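Local coordinates for protein cortical-lytic enzyme (Bacillus cereus, PDB 4S3J) that acts as an N-acetylglucosaminidase in spore-cortex peptidoglycan breakdown during germination, probably cleaving partially degraded material and recognizing its muramic acid delta-lactam residues, at residues 385-398 / 414-426. Residues are numbered along the deposited sequence; the frame is centred on the assembly and turned at random.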
ATOM      1  N   GLU A 385       5.500  -9.160   1.339  1.00 11.12           N
ATOM      2  CA  GLU A 385       4.099  -9.068   0.943  1.00 10.37           C
ATOM      3  C   GLU A 385       3.869  -9.958  -0.264  1.00 10.46           C
ATOM      4  O   GLU A 385       4.705  -9.983  -1.177  1.00 11.69           O
ATOM      5  CB  GLU A 385       3.727  -7.635   0.594  1.00 14.97           C
ATOM      6  CG  GLU A 385       3.901  -6.610   1.714  1.00 15.46           C
ATOM      7  CD  GLU A 385       2.868  -6.780   2.820  1.00 16.01           C
ATOM      8  OE1 GLU A 385       1.727  -7.225   2.528  1.00 20.35           O
ATOM      9  OE2 GLU A 385       3.207  -6.497   3.985  1.00 17.59           O
ATOM     10  N   ASP A 386       2.737 -10.675  -0.305  1.00 11.06           N
ATOM     11  CA  ASP A 386       2.390 -11.438  -1.506  1.00 10.71           C
ATOM     12  C   ASP A 386       0.881 -11.418  -1.741  1.00 11.47           C
ATOM     13  O   ASP A 386       0.142 -10.718  -1.038  1.00 10.95           O
ATOM     14  CB  ASP A 386       2.920 -12.892  -1.467  1.00 11.37           C
ATOM     15  CG  ASP A 386       2.190 -13.809  -0.474  1.00 18.22           C
ATOM     16  OD1 ASP A 386       1.144 -13.442   0.101  1.00 18.99           O
ATOM     17  OD2 ASP A 386       2.680 -14.960  -0.298  1.00 16.28           O
ATOM     18  N   ALA A 387       0.422 -12.177  -2.742  1.00 11.17           N
ATOM     19  CA  ALA A 387      -0.977 -12.099  -3.144  1.00 11.70           C
ATOM     20  C   ALA A 387      -1.947 -12.460  -2.010  1.00 11.53           C
ATOM     21  O   ALA A 387      -3.052 -11.889  -1.916  1.00 13.51           O
ATOM     22  CB  ALA A 387      -1.225 -12.989  -4.360  1.00 13.66           C
ATOM     23  N   ARG A 388      -1.550 -13.404  -1.160  1.00 12.54           N
ATOM     24  CA  ARG A 388      -2.406 -13.834  -0.061  1.00 13.66           C
ATOM     25  C   ARG A 388      -2.657 -12.697   0.921  1.00 16.66           C
ATOM     26  O   ARG A 388      -3.812 -12.448   1.308  1.00 14.59           O
ATOM     27  CB  ARG A 388      -1.790 -15.027   0.680  1.00 13.04           C
ATOM     28  CG  ARG A 388      -1.729 -16.295  -0.185  1.00 12.45           C
ATOM     29  CD  ARG A 388      -0.899 -17.389   0.449  1.00 12.49           C
ATOM     30  NE  ARG A 388       0.524 -17.042   0.528  1.00 11.82           N
ATOM     31  CZ  ARG A 388       1.484 -17.897   0.875  1.00 12.90           C
ATOM     32  NH1 ARG A 388       1.179 -19.154   1.168  1.00 16.09           N
ATOM     33  NH2 ARG A 388       2.750 -17.492   0.922  1.00 12.78           N
ATOM     34  N   SER A 389      -1.583 -12.034   1.363  1.00 12.32           N
ATOM     35  CA  SER A 389      -1.733 -11.028   2.415  1.00 13.46           C
ATOM     36  C   SER A 389      -2.374  -9.768   1.834  1.00 14.07           C
ATOM     37  O   SER A 389      -3.184  -9.129   2.503  1.00 15.57           O
ATOM     38  CB  SER A 389      -0.382 -10.731   3.171  1.00 17.25           C
ATOM     39  OG  SER A 389       0.815 -10.263   2.469  1.00  9.87           O
ATOM     40  N   ILE A 390      -2.093  -9.427   0.586  1.00 12.08           N
ATOM     41  CA  ILE A 390      -2.780  -8.277  -0.024  1.00 13.13           C
ATOM     42  C   ILE A 390      -4.287  -8.563  -0.166  1.00 13.72           C
ATOM     43  O   ILE A 390      -5.121  -7.689   0.088  1.00 15.26           O
ATOM     44  CB  ILE A 390      -2.172  -7.901  -1.395  1.00 16.45           C
ATOM     45  CG1 ILE A 390      -0.783  -7.282  -1.188  1.00 18.80           C
ATOM     46  CG2 ILE A 390      -3.044  -6.909  -2.146  1.00 25.22           C
ATOM     47  CD1 ILE A 390      -0.805  -5.891  -0.491  1.00 20.77           C
ATOM     48  N   GLN A 391      -4.664  -9.787  -0.529  1.00 12.22           N
ATOM     49  CA  GLN A 391      -6.090 -10.124  -0.556  1.00 11.62           C
ATOM     50  C   GLN A 391      -6.723  -9.988   0.833  1.00 12.51           C
ATOM     51  O   GLN A 391      -7.842  -9.475   0.954  1.00 14.64           O
ATOM     52  CB  GLN A 391      -6.305 -11.530  -1.125  1.00 12.51           C
ATOM     53  CG  GLN A 391      -7.776 -11.902  -1.336  1.00 12.22           C
ATOM     54  CD  GLN A 391      -8.488 -10.989  -2.316  1.00 15.96           C
ATOM     55  OE1 GLN A 391      -8.171 -10.962  -3.507  1.00 15.51           O
ATOM     56  NE2 GLN A 391      -9.441 -10.202  -1.811  1.00 15.39           N
ATOM     57  N   SER A 392      -6.018 -10.395   1.885  1.00 13.99           N
ATOM     58  CA  SER A 392      -6.520 -10.192   3.242  1.00 16.47           C
ATOM     59  C   SER A 392      -6.723  -8.722   3.552  1.00 15.57           C
ATOM     60  O   SER A 392      -7.704  -8.358   4.199  1.00 14.78           O
ATOM     61  CB  SER A 392      -5.583 -10.802   4.262  1.00 14.90           C
ATOM     62  OG  SER A 392      -5.544 -12.216   4.068  1.00 16.45           O
ATOM     63  N   LYS A 393      -5.802  -7.886   3.102  1.00 13.50           N
ATOM     64  CA  LYS A 393      -5.919  -6.446   3.312  1.00 11.86           C
ATOM     65  C   LYS A 393      -7.082  -5.840   2.529  1.00 15.93           C
ATOM     66  O   LYS A 393      -7.819  -5.004   3.065  1.00 16.62           O
ATOM     67  CB  LYS A 393      -4.612  -5.763   2.930  1.00 14.65           C
ATOM     68  CG  LYS A 393      -3.469  -6.009   3.918  1.00 15.47           C
ATOM     69  CD  LYS A 393      -3.709  -5.261   5.216  1.00 14.49           C
ATOM     70  CE  LYS A 393      -2.633  -5.526   6.275  1.00 15.74           C
ATOM     71  NZ  LYS A 393      -1.266  -5.086   5.885  1.00 17.09           N
ATOM     72  N   PHE A 394      -7.287  -6.281   1.286  1.00 14.31           N
ATOM     73  CA  PHE A 394      -8.436  -5.825   0.498  1.00 15.32           C
ATOM     74  C   PHE A 394      -9.742  -6.203   1.217  1.00 18.29           C
ATOM     75  O   PHE A 394     -10.678  -5.394   1.271  1.00 16.65           O
ATOM     76  CB  PHE A 394      -8.431  -6.441  -0.905  1.00 15.68           C
ATOM     77  CG  PHE A 394      -7.351  -5.907  -1.842  1.00 13.99           C
ATOM     78  CD1 PHE A 394      -6.630  -4.732  -1.583  1.00 14.57           C
ATOM     79  CD2 PHE A 394      -7.027  -6.639  -2.990  1.00 17.22           C
ATOM     80  CE1 PHE A 394      -5.673  -4.269  -2.475  1.00 13.67           C
ATOM     81  CE2 PHE A 394      -6.066  -6.188  -3.866  1.00 17.55           C
ATOM     82  CZ  PHE A 394      -5.372  -4.994  -3.601  1.00 15.42           C
ATOM     83  N   ASN A 395      -9.829  -7.426   1.744  1.00 16.42           N
ATOM     84  CA  ASN A 395     -11.035  -7.868   2.459  1.00 17.42           C
ATOM     85  C   ASN A 395     -11.253  -7.045   3.742  1.00 17.67           C
ATOM     86  O   ASN A 395     -12.390  -6.731   4.109  1.00 18.53           O
ATOM     87  CB  ASN A 395     -10.954  -9.351   2.779  1.00 17.74           C
ATOM     88  CG  ASN A 395     -11.084 -10.221   1.536  1.00 20.57           C
ATOM     89  OD1 ASN A 395     -11.359  -9.728   0.429  1.00 16.55           O
ATOM     90  ND2 ASN A 395     -10.859 -11.511   1.706  1.00 17.09           N
ATOM     91  N   LEU A 396     -10.164  -6.677   4.416  1.00 16.84           N
ATOM     92  CA  LEU A 396     -10.272  -5.799   5.583  1.00 17.21           C
ATOM     93  C   LEU A 396     -10.869  -4.436   5.201  1.00 19.60           C
ATOM     94  O   LEU A 396     -11.721  -3.890   5.925  1.00 19.87           O
ATOM     95  CB  LEU A 396      -8.908  -5.623   6.230  1.00 16.62           C
ATOM     96  CG  LEU A 396      -8.814  -4.638   7.401  1.00 16.31           C
ATOM     97  CD1 LEU A 396      -9.701  -5.115   8.562  1.00 24.45           C
ATOM     98  CD2 LEU A 396      -7.387  -4.478   7.863  1.00 16.94           C
ATOM     99  N   MET A 397     -10.435  -3.893   4.064  1.00 16.68           N
ATOM    100  CA  MET A 397     -10.948  -2.610   3.575  1.00 17.36           C
ATOM    101  C   MET A 397     -12.448  -2.712   3.356  1.00 19.02           C
ATOM    102  O   MET A 397     -13.201  -1.811   3.724  1.00 20.60           O
ATOM    103  CB  MET A 397     -10.262  -2.202   2.275  1.00 17.92           C
ATOM    104  CG  MET A 397      -8.770  -1.882   2.429  1.00 21.24           C
ATOM    105  SD  MET A 397      -7.948  -1.706   0.821  1.00 20.03           S
ATOM    106  CE  MET A 397      -8.940  -0.405   0.073  1.00 21.11           C
ATOM    107  N   LYS A 398     -12.869  -3.817   2.766  1.00 17.86           N
ATOM    108  CA  LYS A 398     -14.290  -4.040   2.516  1.00 18.91           C
ATOM    109  C   LYS A 398     -15.080  -4.096   3.817  1.00 23.57           C
ATOM    110  O   LYS A 398     -16.139  -3.458   3.937  1.00 24.40           O
ATOM    111  CB  LYS A 398     -14.499  -5.342   1.722  1.00 19.90           C
ATOM    112  CG  LYS A 398     -13.875  -5.319   0.332  1.00 17.70           C
ATOM    113  CD  LYS A 398     -13.980  -6.661  -0.353  1.00 16.93           C
ATOM    114  CE  LYS A 398     -13.017  -6.771  -1.556  1.00 19.92           C
ATOM    115  NZ  LYS A 398     -13.276  -8.055  -2.307  1.00 17.56           N
ATOM    116  N   PHE A 414       5.727  -6.305  -8.020  1.00 13.17           N
ATOM    117  CA  PHE A 414       4.709  -7.075  -7.321  1.00 10.58           C
ATOM    118  C   PHE A 414       3.470  -7.092  -8.226  1.00 12.96           C
ATOM    119  O   PHE A 414       2.443  -6.463  -7.940  1.00 13.37           O
ATOM    120  CB  PHE A 414       4.444  -6.447  -5.943  1.00 12.54           C
ATOM    121  CG  PHE A 414       3.507  -7.219  -5.043  1.00 13.10           C
ATOM    122  CD1 PHE A 414       2.923  -8.427  -5.418  1.00 15.12           C
ATOM    123  CD2 PHE A 414       3.213  -6.707  -3.790  1.00 13.38           C
ATOM    124  CE1 PHE A 414       2.044  -9.086  -4.538  1.00 11.35           C
ATOM    125  CE2 PHE A 414       2.352  -7.352  -2.922  1.00 12.45           C
ATOM    126  CZ  PHE A 414       1.767  -8.544  -3.289  1.00 10.69           C
ATOM    127  N   PRO A 415       3.563  -7.814  -9.349  1.00 12.72           N
ATOM    128  CA  PRO A 415       2.510  -7.695 -10.372  1.00 14.81           C
ATOM    129  C   PRO A 415       1.142  -8.139  -9.870  1.00 13.80           C
ATOM    130  O   PRO A 415       0.119  -7.607 -10.281  1.00 16.25           O
ATOM    131  CB  PRO A 415       2.974  -8.629 -11.502  1.00 17.39           C
ATOM    132  CG  PRO A 415       4.295  -9.158 -11.110  1.00 20.28           C
ATOM    133  CD  PRO A 415       4.630  -8.770  -9.707  1.00 16.92           C
ATOM    134  N   GLN A 416       1.127  -9.118  -8.975  1.00 13.50           N
ATOM    135  CA  GLN A 416      -0.133  -9.656  -8.502  1.00 14.33           C
ATOM    136  C   GLN A 416      -0.926  -8.615  -7.721  1.00 13.16           C
ATOM    137  O   GLN A 416      -2.146  -8.653  -7.702  1.00 14.04           O
ATOM    138  CB  GLN A 416       0.090 -10.882  -7.632  1.00 12.93           C
ATOM    139  CG  GLN A 416       0.803 -12.003  -8.334  1.00 11.01           C
ATOM    140  CD  GLN A 416       2.295 -11.987  -8.153  1.00 15.92           C
ATOM    141  OE1 GLN A 416       2.894 -10.978  -7.763  1.00 14.40           O
ATOM    142  NE2 GLN A 416       2.924 -13.114  -8.458  1.00 12.70           N
ATOM    143  N   ASN A 417      -0.240  -7.696  -7.042  1.00 13.05           N
ATOM    144  CA  ASN A 417      -0.958  -6.669  -6.304  1.00 13.20           C
ATOM    145  C   ASN A 417      -1.863  -5.843  -7.217  1.00 12.85           C
ATOM    146  O   ASN A 417      -3.037  -5.582  -6.896  1.00 14.15           O
ATOM    147  CB  ASN A 417       0.034  -5.759  -5.570  1.00 11.83           C
ATOM    148  CG  ASN A 417      -0.639  -4.545  -4.988  1.00 11.76           C
ATOM    149  OD1 ASN A 417      -1.422  -4.668  -4.036  1.00 14.79           O
ATOM    150  ND2 ASN A 417      -0.382  -3.375  -5.567  1.00 13.78           N
ATOM    151  N   TRP A 418      -1.323  -5.427  -8.356  1.00 12.29           N
ATOM    152  CA  TRP A 418      -2.048  -4.525  -9.235  1.00 14.34           C
ATOM    153  C   TRP A 418      -3.185  -5.254  -9.955  1.00 14.80           C
ATOM    154  O   TRP A 418      -4.289  -4.726 -10.061  1.00 17.05           O
ATOM    155  CB  TRP A 418      -1.059  -3.869 -10.204  1.00 18.46           C
ATOM    156  CG  TRP A 418       0.005  -3.142  -9.423  1.00 15.28           C
ATOM    157  CD1 TRP A 418       1.303  -3.509  -9.258  1.00 13.47           C
ATOM    158  CD2 TRP A 418      -0.178  -1.952  -8.643  1.00 13.98           C
ATOM    159  NE1 TRP A 418       1.958  -2.602  -8.442  1.00 14.78           N
ATOM    160  CE2 TRP A 418       1.064  -1.646  -8.043  1.00 15.47           C
ATOM    161  CE3 TRP A 418      -1.264  -1.113  -8.404  1.00 16.47           C
ATOM    162  CZ2 TRP A 418       1.236  -0.530  -7.226  1.00 17.63           C
ATOM    163  CZ3 TRP A 418      -1.084  -0.014  -7.590  1.00 18.58           C
ATOM    164  CH2 TRP A 418       0.151   0.266  -7.021  1.00 15.78           C
ATOM    165  N   ARG A 419      -2.943  -6.492 -10.366  1.00 13.95           N
ATOM    166  CA  ARG A 419      -4.002  -7.284 -10.977  1.00 13.30           C
ATOM    167  C   ARG A 419      -5.118  -7.563  -9.968  1.00 15.73           C
ATOM    168  O   ARG A 419      -6.290  -7.477 -10.307  1.00 17.32           O
ATOM    169  CB  ARG A 419      -3.455  -8.589 -11.547  1.00 14.76           C
ATOM    170  CG  ARG A 419      -4.559  -9.485 -12.111  1.00 22.92           C
ATOM    171  CD  ARG A 419      -5.247  -8.837 -13.312  1.00 27.77           C
ATOM    172  NE  ARG A 419      -6.318  -9.669 -13.860  1.00 29.29           N
ATOM    173  CZ  ARG A 419      -6.141 -10.621 -14.774  1.00 48.75           C
ATOM    174  NH1 ARG A 419      -4.922 -10.902 -15.228  1.00 32.21           N
ATOM    175  NH2 ARG A 419      -7.184 -11.319 -15.210  1.00 47.68           N
ATOM    176  N   LEU A 420      -4.770  -7.912  -8.736  1.00 13.57           N
ATOM    177  CA  LEU A 420      -5.793  -8.191  -7.740  1.00 16.46           C
ATOM    178  C   LEU A 420      -6.579  -6.933  -7.379  1.00 15.07           C
ATOM    179  O   LEU A 420      -7.759  -7.005  -7.064  1.00 15.49           O
ATOM    180  CB  LEU A 420      -5.175  -8.823  -6.496  1.00 15.26           C
ATOM    181  CG  LEU A 420      -4.733 -10.278  -6.675  1.00 17.71           C
ATOM    182  CD1 LEU A 420      -3.918 -10.689  -5.466  1.00 27.97           C
ATOM    183  CD2 LEU A 420      -5.915 -11.191  -6.895  1.00 25.65           C
ATOM    184  N   LEU A 421      -5.927  -5.768  -7.421  1.00 12.04           N
ATOM    185  CA  LEU A 421      -6.623  -4.526  -7.128  1.00 14.87           C
ATOM    186  C   LEU A 421      -7.802  -4.346  -8.090  1.00 15.44           C
ATOM    187  O   LEU A 421      -8.921  -4.022  -7.650  1.00 16.74           O
ATOM    188  CB  LEU A 421      -5.660  -3.332  -7.231  1.00 15.68           C
ATOM    189  CG  LEU A 421      -6.253  -1.975  -6.832  1.00 21.06           C
ATOM    190  CD1 LEU A 421      -6.547  -1.886  -5.321  1.00 15.68           C
ATOM    191  CD2 LEU A 421      -5.325  -0.871  -7.267  1.00 18.23           C
ATOM    192  N   VAL A 422      -7.552  -4.529  -9.387  1.00 17.83           N
ATOM    193  CA  VAL A 422      -8.613  -4.360 -10.398  1.00 22.11           C
ATOM    194  C   VAL A 422      -9.613  -5.520 -10.415  1.00 22.40           C
ATOM    195  O   VAL A 422     -10.770  -5.333 -10.829  1.00 21.05           O
ATOM    196  CB  VAL A 422      -8.047  -4.185 -11.834  1.00 29.90           C
ATOM    197  CG1 VAL A 422      -7.187  -2.963 -11.913  1.00 57.79           C
ATOM    198  CG2 VAL A 422      -7.274  -5.377 -12.283  1.00 28.34           C
ATOM    199  N   GLU A 423      -9.208  -6.704  -9.959  1.00 18.49           N
ATOM    200  CA  GLU A 423     -10.147  -7.816  -9.856  1.00 17.66           C
ATOM    201  C   GLU A 423     -11.129  -7.583  -8.713  1.00 18.75           C
ATOM    202  O   GLU A 423     -12.312  -7.911  -8.811  1.00 21.19           O
ATOM    203  CB  GLU A 423      -9.406  -9.131  -9.623  1.00 20.95           C
ATOM    204  CG  GLU A 423      -8.651  -9.636 -10.839  1.00 28.72           C
ATOM    205  CD  GLU A 423      -9.563 -10.081 -11.980  1.00 27.55           C
ATOM    206  OE1 GLU A 423     -10.626 -10.696 -11.719  1.00 28.80           O
ATOM    207  OE2 GLU A 423      -9.213  -9.804 -13.140  1.00 28.96           O
ATOM    208  N   ASN A 424     -10.642  -6.950  -7.653  1.00 14.88           N
ATOM    209  CA  ASN A 424     -11.435  -6.787  -6.434  1.00 15.62           C
ATOM    210  C   ASN A 424     -12.363  -5.601  -6.420  1.00 20.46           C
ATOM    211  O   ASN A 424     -13.397  -5.649  -5.774  1.00 20.41           O
ATOM    212  CB  ASN A 424     -10.507  -6.655  -5.225  1.00 14.40           C
ATOM    213  CG  ASN A 424     -10.154  -7.988  -4.611  1.00 19.20           C
ATOM    214  OD1 ASN A 424     -10.800  -8.440  -3.670  1.00 17.67           O
ATOM    215  ND2 ASN A 424      -9.099  -8.622  -5.121  1.00 17.24           N
ATOM    216  N   PHE A 425     -11.942  -4.539  -7.101  1.00 16.69           N
ATOM    217  CA  PHE A 425     -12.549  -3.225  -7.018  1.00 18.70           C
ATOM    218  C   PHE A 425     -12.692  -2.555  -8.365  1.00 17.84           C
ATOM    219  O   PHE A 425     -11.943  -2.829  -9.303  1.00 19.60           O
ATOM    220  CB  PHE A 425     -11.699  -2.273  -6.155  1.00 20.70           C
ATOM    221  CG  PHE A 425     -11.462  -2.729  -4.734  1.00 18.36           C
ATOM    222  CD1 PHE A 425     -12.481  -2.710  -3.802  1.00 21.71           C
ATOM    223  CD2 PHE A 425     -10.193  -3.132  -4.327  1.00 16.21           C
ATOM    224  CE1 PHE A 425     -12.252  -3.105  -2.501  1.00 24.97           C
ATOM    225  CE2 PHE A 425      -9.960  -3.512  -3.023  1.00 18.88           C
ATOM    226  CZ  PHE A 425     -10.982  -3.502  -2.113  1.00 20.19           C
ATOM    227  N   THR A 426     -13.615  -1.596  -8.427  1.00 19.83           N
ATOM    228  CA  THR A 426     -13.619  -0.623  -9.498  1.00 20.12           C
ATOM    229  C   THR A 426     -12.739   0.536  -9.069  1.00 22.91           C
ATOM    230  O   THR A 426     -12.971   1.120  -8.032  1.00 28.11           O
ATOM    231  CB  THR A 426     -15.037  -0.129  -9.790  1.00 26.76           C
ATOM    232  OG1 THR A 426     -15.822  -1.236 -10.245  1.00 27.22           O
ATOM    233  CG2 THR A 426     -15.027   0.929 -10.841  1.00 30.00           C
TER
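Helices 387-398 and 415-424 run side by side in the same general direction, their axes 9.6 Å apart and inclined at -33°, with CA of Ala387 lying nearest that of Gln416 and CA of Phe394 nearest that of Asn424. Phe394 is the central knob, its ring lodged among Asn417, Leu420, Leu421 and Asn424. One face of that ring receives the edge of Phe425 in a T-shaped stack, centroids 5.5 Å apart, while CZ of Phe394 rests 3.7 Å from CD1 of Leu421. Next to it the primary amides of Gln391 and Asn424 pair reciprocally: Gln391 NE2 gives a nearly straight bond to Asn424 OD1 (2.9 Å), and Asn424 ND2 returns one to Gln391 OE1 (3.0 Å), in the carbonyl plane. A bend in the Gln391 chain, chi2 61°, turns its amide to this partner. Both helices belong to the outer layer of the family 18 TIM barrel, where Phe394 and Leu421 also reach Tyr407 on strand 404-408. Extended Lys398 brings NZ to Asn424 OD1 (2.9 Å), so two donors grip this oxygen; the ammonium also bonds Asn71 and the carbonyl of Gln68, tying in the second LysM domain. At the N-terminal ends, CZ of Phe414 abuts Ile390 CG1 (3.5 Å), and its ring edge meets the backbone of Asp386, the N-cap residue that forms a capping box with Ser389. Ala387 CB packs on Leu420 CD1 at 3.7 Å.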